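Local coordinates for acyl-[acyl-carrier-protein]--UDP-N-acetylglucosamine O-acyltransferase (Acinetobacter baumannii, PDB 4E6U), which catalyses the transfer of an acyl chain from acyl carrier protein to UDP-N-acetylglucosamine, the first step of lipid A synthesis in the lipopolysaccharide pathway, at residues T123-A126 and H127-V131. Numbering follows the deposited sequence.
Sequences THIA and HDCIV. With EDO (1,2-ethanediol), chain F.
Ile125 and Cys129 meet across a corner of the left-handed parallel beta-helix, the fold of the hexapeptide-repeat acyltransferases, where the chain turns from strand 124-125 into strand 130-131. The contact is apolar: CG2 of Ile125 lies 3.6 Å from CB of Cys129. In Ile125 the CG2 branch is anti to the backbone N, reaching the turn, while the CG1 branch runs deeper into the coil, its CD1 4.5 Å from CG2 of Val131. Val143 of the next coil touches both Ile125 and Cys129, and Phe137 packs on Val131, so these side chains belong to the coil's interior.

The corner itself is a type II beta turn from Ala126 to Cys129. Asp128 adopts the positive phi of 72° that this turn requires at its third position. The closing bond from Cys129 N to Ala126 O is weak at 3.3 Å, although fairly straight.

On the outer side of the turn, both nitrogens of the His127 imidazole have a partner, Asp128 at ND1 and a solvent molecule at NE2. ND1 donates to Asp128 OD2 at 2.8 Å with an angle of 162°; the oxygen sits close to the ring plane, but the ring approaches the anti side of the carboxylate and 32° out of its plane. Thr104 OG1 also hydrogen-bonds to OD2, and Thr111 OG1 to the Asp128 backbone N, fixing the residue that orients the histidine. The ring of His146 from the following coil packs edge-to-face with His127. As with the His-Asp pair of the E. coli enzyme, this histidine-carboxylate hydrogen bond probably lies at the active site. At the ring's far edge, NE2 shares a hydrogen bond of 2.7 Å with O1 of a 1,2-ethanediol, probably from the crystallisation liquor.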
loop_
_atom_site.group_PDB
_atom_site.type_symbol
_atom_site.label_atom_id
_atom_site.label_comp_id
_atom_site.label_asym_id
_atom_site.label_seq_id
_atom_site.Cartn_x
_atom_site.Cartn_y
_atom_site.Cartn_z
ATOM N N THR A 123 4.056 2.812 6.700
ATOM C CA THR A 123 4.179 4.280 6.542
ATOM C C THR A 123 5.503 4.569 5.859
ATOM O O THR A 123 6.551 4.062 6.273
ATOM C CB THR A 123 4.140 5.024 7.892
ATOM O OG1 THR A 123 2.893 4.760 8.536
ATOM C CG2 THR A 123 4.264 6.544 7.677
ATOM N N HIS A 124 5.464 5.379 4.808
ATOM C CA HIS A 124 6.657 5.856 4.139
ATOM C C HIS A 124 6.868 7.317 4.416
ATOM O O HIS A 124 5.972 8.131 4.157
ATOM C CB HIS A 124 6.557 5.666 2.634
ATOM C CG HIS A 124 7.719 6.250 1.886
ATOM N ND1 HIS A 124 8.951 5.643 1.865
ATOM C CD2 HIS A 124 7.840 7.378 1.136
ATOM C CE1 HIS A 124 9.784 6.365 1.131
ATOM N NE2 HIS A 124 9.133 7.423 0.673
ATOM N N ILE A 125 8.037 7.644 4.940
ATOM C CA ILE A 125 8.464 9.037 5.090
ATOM C C ILE A 125 9.644 9.273 4.161
ATOM O O ILE A 125 10.741 8.758 4.377
ATOM C CB ILE A 125 8.861 9.375 6.552
ATOM C CG1 ILE A 125 7.741 9.031 7.541
ATOM C CG2 ILE A 125 9.327 10.843 6.675
ATOM C CD1 ILE A 125 6.444 9.774 7.352
ATOM N N ALA A 126 9.417 10.043 3.100
ATOM C CA ALA A 126 10.425 10.306 2.094
ATOM C C ALA A 126 11.508 11.266 2.553
ATOM O O ALA A 126 11.377 11.951 3.561
ATOM C CB ALA A 126 9.756 10.883 0.844
ATOM N N HIS A 127 12.577 11.302 1.764
ATOM C CA HIS A 127 13.638 12.284 1.960
ATOM C C HIS A 127 13.131 13.686 2.258
ATOM O O HIS A 127 12.196 14.180 1.617
ATOM C CB HIS A 127 14.546 12.321 0.727
ATOM C CG HIS A 127 13.846 12.687 -0.547
ATOM N ND1 HIS A 127 13.746 13.993 -0.990
ATOM C CD2 HIS A 127 13.240 11.920 -1.482
ATOM C CE1 HIS A 127 13.089 14.008 -2.141
ATOM N NE2 HIS A 127 12.763 12.765 -2.459
ATOM N N ASP A 128 13.782 14.321 3.232
ATOM C CA ASP A 128 13.622 15.756 3.521
ATOM C C ASP A 128 12.306 16.126 4.167
ATOM O O ASP A 128 12.019 17.309 4.375
ATOM C CB ASP A 128 13.858 16.614 2.266
ATOM C CG ASP A 128 15.178 16.312 1.602
ATOM O OD1 ASP A 128 16.214 16.441 2.288
ATOM O OD2 ASP A 128 15.192 15.888 0.419
ATOM N N CYS A 129 11.501 15.139 4.529
ATOM C CA CYS A 129 10.314 15.463 5.294
ATOM C C CYS A 129 10.689 15.995 6.663
ATOM O O CYS A 129 11.754 15.648 7.218
ATOM C CB CYS A 129 9.412 14.240 5.471
ATOM S SG CYS A 129 8.560 13.765 3.971
ATOM N N ILE A 130 9.815 16.834 7.202
ATOM C CA ILE A 130 9.919 17.286 8.580
ATOM C C ILE A 130 8.576 17.008 9.205
ATOM O O ILE A 130 7.558 17.497 8.731
ATOM C CB ILE A 130 10.282 18.795 8.703
ATOM C CG1 ILE A 130 11.612 19.082 8.009
ATOM C CG2 ILE A 130 10.304 19.214 10.191
ATOM C CD1 ILE A 130 11.989 20.578 7.997
ATOM N N VAL A 131 8.560 16.176 10.234
ATOM C CA VAL A 131 7.345 15.770 10.897
ATOM C C VAL A 131 7.478 16.152 12.349
ATOM O O VAL A 131 8.520 15.891 12.945
ATOM C CB VAL A 131 7.169 14.219 10.815
ATOM C CG1 VAL A 131 6.010 13.712 11.673
ATOM C CG2 VAL A 131 7.028 13.743 9.355
HETATM C C1 EDO F . 11.634 10.363 -4.672
HETATM O O1 EDO F . 11.731 11.791 -4.777
HETATM C C2 EDO F . 10.176 9.928 -4.532
HETATM O O2 EDO F . 9.641 10.438 -3.300
#